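Local coordinates for protein p1 (Rice yellow mottle virus, PDB 6TY0) that suppresses RNA silencing and probably supports spread of the virus through two unrelated zinc fingers, one of them in this N-terminal part, at residues 4-9 with 56-61; 24-29 with 78-83. One frame throughout, in Å; residues are numbered along the deposited sequence.

Contact 1: 4-9 with 56-61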
loop_
_atom_site.group_PDB
_atom_site.type_symbol
_atom_site.label_atom_id
_atom_site.label_comp_id
_atom_site.label_asym_id
_atom_site.label_seq_id
_atom_site.Cartn_x
_atom_site.Cartn_y
_atom_site.Cartn_z
ATOM N N LEU A 4 -3.147 -8.336 -1.366
ATOM C CA LEU A 4 -2.469 -9.324 -2.229
ATOM C C LEU A 4 -1.516 -10.156 -1.360
ATOM O O LEU A 4 -0.564 -9.627 -0.809
ATOM C CB LEU A 4 -1.667 -8.629 -3.309
ATOM C CG LEU A 4 -1.006 -9.611 -4.269
ATOM C CD1 LEU A 4 -1.923 -9.863 -5.445
ATOM C CD2 LEU A 4 0.318 -9.064 -4.740
ATOM N N GLU A 5 -1.810 -11.444 -1.234
ATOM C CA GLU A 5 -1.008 -12.380 -0.499
ATOM C C GLU A 5 0.143 -12.927 -1.340
ATOM O O GLU A 5 -0.036 -13.247 -2.519
ATOM C CB GLU A 5 -1.867 -13.573 -0.048
ATOM C CG GLU A 5 -3.066 -13.189 0.807
ATOM C CD GLU A 5 -3.553 -14.307 1.735
ATOM O OE1 GLU A 5 -3.160 -15.486 1.555
ATOM O OE2 GLU A 5 -4.344 -13.993 2.656
ATOM N N VAL A 6 1.299 -13.053 -0.713
ATOM C CA VAL A 6 2.492 -13.584 -1.347
ATOM C C VAL A 6 3.027 -14.750 -0.520
ATOM O O VAL A 6 3.305 -14.593 0.662
ATOM C CB VAL A 6 3.598 -12.538 -1.411
ATOM C CG1 VAL A 6 4.821 -13.106 -2.108
ATOM C CG2 VAL A 6 3.090 -11.287 -2.124
ATOM N N LEU A 7 3.096 -15.927 -1.138
ATOM C CA LEU A 7 3.595 -17.147 -0.478
ATOM C C LEU A 7 5.033 -17.318 -0.884
ATOM O O LEU A 7 5.359 -17.259 -2.079
ATOM C CB LEU A 7 2.802 -18.360 -0.922
ATOM C CG LEU A 7 3.250 -19.719 -0.370
ATOM C CD1 LEU A 7 3.045 -19.833 1.131
ATOM C CD2 LEU A 7 2.440 -20.791 -1.087
ATOM N N ILE A 8 5.910 -17.445 0.088
ATOM C CA ILE A 8 7.329 -17.647 -0.209
ATOM C C ILE A 8 7.801 -18.994 0.351
ATOM O O ILE A 8 7.628 -19.260 1.541
ATOM C CB ILE A 8 8.140 -16.507 0.376
ATOM C CG1 ILE A 8 7.743 -15.200 -0.333
ATOM C CG2 ILE A 8 9.628 -16.755 0.212
ATOM C CD1 ILE A 8 8.080 -14.016 0.496
ATOM N N ARG A 9 8.362 -19.828 -0.502
ATOM C CA ARG A 9 8.946 -21.127 -0.069
ATOM C C ARG A 9 10.431 -21.222 -0.488
ATOM O O ARG A 9 10.842 -20.516 -1.406
ATOM C CB ARG A 9 8.164 -22.271 -0.685
ATOM C CG ARG A 9 6.687 -22.322 -0.328
ATOM C CD ARG A 9 6.150 -23.723 -0.542
ATOM N NE ARG A 9 4.983 -23.785 -1.417
ATOM C CZ ARG A 9 5.010 -23.649 -2.749
ATOM N NH1 ARG A 9 6.147 -23.388 -3.384
ATOM N NH2 ARG A 9 3.883 -23.748 -3.454
ATOM N N GLY A 56 14.658 -10.295 4.395
ATOM C CA GLY A 56 14.635 -9.819 2.992
ATOM C C GLY A 56 13.443 -8.928 2.715
ATOM O O GLY A 56 12.448 -8.934 3.465
ATOM N N TRP A 57 13.545 -8.149 1.643
ATOM C CA TRP A 57 12.416 -7.398 1.115
ATOM C C TRP A 57 11.790 -8.140 -0.052
ATOM O O TRP A 57 12.472 -8.749 -0.887
ATOM C CB TRP A 57 12.860 -6.046 0.593
ATOM C CG TRP A 57 13.229 -5.035 1.612
ATOM C CD1 TRP A 57 14.506 -4.641 1.952
ATOM C CD2 TRP A 57 12.332 -4.214 2.385
ATOM N NE1 TRP A 57 14.450 -3.626 2.904
ATOM C CE2 TRP A 57 13.133 -3.344 3.177
ATOM C CE3 TRP A 57 10.936 -4.134 2.495
ATOM C CZ2 TRP A 57 12.580 -2.409 4.058
ATOM C CZ3 TRP A 57 10.381 -3.190 3.376
ATOM C CH2 TRP A 57 11.210 -2.345 4.146
ATOM N N VAL A 58 10.473 -8.165 -0.047
ATOM C CA VAL A 58 9.719 -8.548 -1.216
ATOM C C VAL A 58 9.186 -7.219 -1.778
ATOM O O VAL A 58 8.710 -6.369 -1.029
ATOM C CB VAL A 58 8.590 -9.557 -0.927
ATOM C CG1 VAL A 58 7.531 -9.019 0.013
ATOM C CG2 VAL A 58 7.959 -10.006 -2.235
ATOM N N SER A 59 9.374 -7.001 -3.059
ATOM C CA SER A 59 8.836 -5.781 -3.683
ATOM C C SER A 59 7.790 -6.150 -4.702
ATOM O O SER A 59 7.904 -7.170 -5.419
ATOM C CB SER A 59 9.957 -4.986 -4.344
ATOM O OG SER A 59 10.381 -5.643 -5.524
ATOM N N VAL A 60 6.747 -5.348 -4.765
ATOM C CA VAL A 60 5.686 -5.627 -5.696
ATOM C C VAL A 60 5.404 -4.332 -6.421
ATOM O O VAL A 60 5.060 -3.334 -5.795
ATOM C CB VAL A 60 4.437 -6.172 -4.995
ATOM C CG1 VAL A 60 3.365 -6.592 -5.997
ATOM C CG2 VAL A 60 4.786 -7.357 -4.092
ATOM N N SER A 61 5.568 -4.376 -7.741
ATOM C CA SER A 61 5.360 -3.258 -8.623
ATOM C C SER A 61 4.165 -3.506 -9.504
ATOM O O SER A 61 3.998 -4.584 -10.065
ATOM C CB SER A 61 6.576 -3.083 -9.559
ATOM O OG SER A 61 7.744 -2.989 -8.756
#

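Contact 2: 24-29 with 78-83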
loop_
_atom_site.group_PDB
_atom_site.type_symbol
_atom_site.label_atom_id
_atom_site.label_comp_id
_atom_site.label_asym_id
_atom_site.label_seq_id
_atom_site.Cartn_x
_atom_site.Cartn_y
_atom_site.Cartn_z
ATOM N N THR A 24 9.221 -23.714 6.898
ATOM C CA THR A 24 9.059 -24.183 5.539
ATOM C C THR A 24 8.467 -23.128 4.566
ATOM O O THR A 24 8.429 -23.365 3.355
ATOM C CB THR A 24 8.121 -25.414 5.523
ATOM O OG1 THR A 24 6.809 -25.053 6.013
ATOM C CG2 THR A 24 8.702 -26.507 6.404
ATOM N N HIS A 25 7.961 -22.012 5.086
ATOM C CA HIS A 25 7.361 -21.007 4.210
ATOM C C HIS A 25 7.065 -19.744 4.953
ATOM O O HIS A 25 6.926 -19.752 6.197
ATOM C CB HIS A 25 6.063 -21.528 3.554
ATOM C CG HIS A 25 4.899 -21.605 4.491
ATOM N ND1 HIS A 25 4.659 -22.699 5.290
ATOM C CD2 HIS A 25 3.897 -20.729 4.746
ATOM C CE1 HIS A 25 3.562 -22.499 5.998
ATOM N NE2 HIS A 25 3.078 -21.312 5.686
ATOM N N ALA A 26 6.951 -18.647 4.198
ATOM C CA ALA A 26 6.452 -17.374 4.735
ATOM C C ALA A 26 5.241 -16.940 3.929
ATOM O O ALA A 26 5.216 -17.063 2.717
ATOM C CB ALA A 26 7.526 -16.308 4.666
ATOM N N LEU A 27 4.211 -16.480 4.605
ATOM C CA LEU A 27 3.025 -15.957 3.930
ATOM C C LEU A 27 3.013 -14.487 4.278
ATOM O O LEU A 27 2.958 -14.150 5.450
ATOM C CB LEU A 27 1.742 -16.636 4.390
ATOM C CG LEU A 27 0.467 -16.232 3.635
ATOM C CD1 LEU A 27 0.542 -16.577 2.155
ATOM C CD2 LEU A 27 -0.756 -16.917 4.221
ATOM N N THR A 28 3.120 -13.600 3.286
ATOM C CA THR A 28 3.140 -12.183 3.600
ATOM C C THR A 28 2.065 -11.504 2.780
ATOM O O THR A 28 1.412 -12.133 1.944
ATOM C CB THR A 28 4.529 -11.562 3.381
ATOM O OG1 THR A 28 4.523 -10.218 3.867
ATOM C CG2 THR A 28 4.931 -11.545 1.930
ATOM N N TRP A 29 1.844 -10.227 3.002
ATOM C CA TRP A 29 0.906 -9.561 2.110
ATOM C C TRP A 29 1.185 -8.082 1.933
ATOM O O TRP A 29 1.859 -7.435 2.753
ATOM C CB TRP A 29 -0.548 -9.808 2.545
ATOM C CG TRP A 29 -0.818 -9.257 3.857
ATOM C CD1 TRP A 29 -1.256 -8.009 4.124
ATOM C CD2 TRP A 29 -0.634 -9.907 5.112
ATOM N NE1 TRP A 29 -1.358 -7.815 5.481
ATOM C CE2 TRP A 29 -0.986 -8.972 6.117
ATOM C CE3 TRP A 29 -0.192 -11.184 5.497
ATOM C CZ2 TRP A 29 -0.927 -9.277 7.495
ATOM C CZ3 TRP A 29 -0.121 -11.484 6.879
ATOM C CH2 TRP A 29 -0.480 -10.527 7.849
ATOM N N LYS A 78 11.052 -12.181 7.165
ATOM C CA LYS A 78 12.079 -12.792 7.987
ATOM C C LYS A 78 12.536 -14.090 7.401
ATOM O O LYS A 78 11.728 -14.900 6.982
ATOM C CB LYS A 78 11.508 -13.067 9.376
ATOM C CG LYS A 78 11.321 -11.817 10.179
ATOM C CD LYS A 78 10.825 -12.159 11.563
ATOM C CE LYS A 78 10.846 -10.905 12.411
ATOM N NZ LYS A 78 10.138 -11.139 13.694
ATOM N N TYR A 79 13.847 -14.288 7.415
ATOM C CA TYR A 79 14.523 -15.542 7.028
ATOM C C TYR A 79 14.488 -15.955 5.587
ATOM O O TYR A 79 14.727 -17.135 5.269
ATOM C CB TYR A 79 14.044 -16.733 7.886
ATOM C CG TYR A 79 13.728 -16.359 9.315
ATOM C CD1 TYR A 79 14.668 -15.759 10.158
ATOM C CD2 TYR A 79 12.440 -16.561 9.802
ATOM C CE1 TYR A 79 14.320 -15.405 11.479
ATOM C CE2 TYR A 79 12.095 -16.235 11.084
ATOM C CZ TYR A 79 13.021 -15.656 11.913
ATOM O OH TYR A 79 12.536 -15.342 13.164
ATOM N N PHE A 80 14.088 -15.047 4.711
ATOM C CA PHE A 80 14.147 -15.327 3.292
ATOM C C PHE A 80 14.856 -14.137 2.644
ATOM O O PHE A 80 14.691 -12.965 3.054
ATOM C CB PHE A 80 12.785 -15.559 2.673
ATOM C CG PHE A 80 12.246 -16.913 2.909
ATOM C CD1 PHE A 80 12.686 -17.971 2.179
ATOM C CD2 PHE A 80 11.307 -17.126 3.887
ATOM C CE1 PHE A 80 12.184 -19.239 2.382
ATOM C CE2 PHE A 80 10.800 -18.393 4.118
ATOM C CZ PHE A 80 11.232 -19.450 3.361
ATOM N N THR A 81 15.654 -14.461 1.646
ATOM C CA THR A 81 16.490 -13.468 1.033
ATOM C C THR A 81 16.546 -13.704 -0.496
ATOM O O THR A 81 16.120 -14.763 -0.993
ATOM C CB THR A 81 17.845 -13.470 1.790
ATOM O OG1 THR A 81 18.427 -12.174 1.697
ATOM C CG2 THR A 81 18.803 -14.549 1.271
ATOM N N ASN A 82 17.040 -12.720 -1.262
ATOM C CA ASN A 82 16.996 -12.822 -2.748
ATOM C C ASN A 82 15.612 -13.146 -3.258
ATOM O O ASN A 82 15.430 -14.028 -4.102
ATOM C CB ASN A 82 17.934 -13.893 -3.280
ATOM C CG ASN A 82 19.351 -13.688 -2.817
ATOM O OD1 ASN A 82 19.842 -12.555 -2.761
ATOM N ND2 ASN A 82 20.015 -14.787 -2.428
ATOM N N ILE A 83 14.618 -12.447 -2.720
ATOM C CA ILE A 83 13.256 -12.755 -3.069
ATOM C C ILE A 83 13.000 -12.175 -4.488
ATOM O O ILE A 83 13.231 -10.998 -4.718
ATOM C CB ILE A 83 12.283 -12.157 -2.034
ATOM C CG1 ILE A 83 12.622 -12.680 -0.601
ATOM C CG2 ILE A 83 10.851 -12.546 -2.398
ATOM C CD1 ILE A 83 11.841 -11.999 0.525
#

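Contact 1: 4-9 with 56-61
Leu4 and Val60 meet methyl to methyl, Leu4 CD2 lying 4.1 Å from Val60 CG1. The Leu4 side chain crosses that of Val60 at a slant and touches it only with this one branch; with Val60 CG1 anti to its backbone N (chi1 -174°), the methyl beside the carbonyl carbon is the one offered to the leucine. One step further along, Val6 CG1 faces Val58 CG2 at a looser 4.4 Å. Ile8 continues the row but stays slightly more distant, its CD1 being 4.7 Å from Val58 CB. All five side chains leave their backbones toward the opposite segment, and all are buried.

The backbones stand well apart, with 9.6 Å between Leu4 CA and Val60 CA and 8.8 Å between Val6 CA and Val58 CA, and the pairing order shows that they run in opposite senses. They belong to different sheets: strand 2-10 is an inner strand of the four-stranded sheet, and strand 54-64 is the middle strand of the three-stranded one. Around the pairs, Leu4 rests on Pro44 and Val30, Val6 on Leu46, and Val58 on Thr28.

This is sheet-on-sheet packing, with about 150 Å² buried in total. Branched aliphatic groups alone meet here, so the two strands are held by dispersion and the hydrophobic effect, at a spacing set by side-chain bulk.

Contact 2: 24-29 with 78-83
Where strand 26-32 begins, the backbone of His25 and Ala26 passes beside Phe80, the first residue after a corner in the chain. The nearest CA atoms, of Ala26 and Lys78, are 8.0 Å apart, too far for strand pairing. At the corner Tyr79 takes left-handed backbone angles (phi 68°, psi 13°), which carry the chain from strand 70-77 of the three-stranded sheet to strand 80-81 of the four-stranded one.

Strands 26-32 and 80-81 are the two outermost of that four-stranded sheet, separated by strands 2-10 and 45-51, yet the sheet curls enough to bring them close, and the phenyl group bridges to Ala26 and also packs on Ile8. With CG anti to the carbonyl carbon (chi1 -80°), the Phe80 ring lies beside the backbone N and presents its CD2-CE2 side to Ala26. Ala26 CB lies 3.9 Å from Phe80 CE2 and equally close to CD2. The peptide joining His25 to Ala26 approaches the ring obliquely: Phe80 CE2 is 3.9 Å from Ala26 N and 4.1 Å from His25 C. His25 CB points away, and its side chain rests on Leu7. Ala26 also touches Val77, just before the corner, while Tyr79 meets Tyr23 edge to face.

Contacts 1 and 2 lie side by side, their centres 7 Å apart, and each draws one strand from the antiparallel neighbours 2-10 and 26-32. Two probable backbone hydrogen bonds couple them, from Ile8 N to Ala26 O at 2.7 Å and from Thr28 N to Val6 O at 2.8 Å. Contact 1 joins the two sheets face to face; contact 2 sits further from the centre of the chain, where the chain turns from one sheet to the other. Neither touches zinc. The side chain of Val60 is about 13 Å from a bound zinc ion. Strand 54-64 also ends at Cys64, which with Cys67, Cys92 and Cys95 holds a zinc.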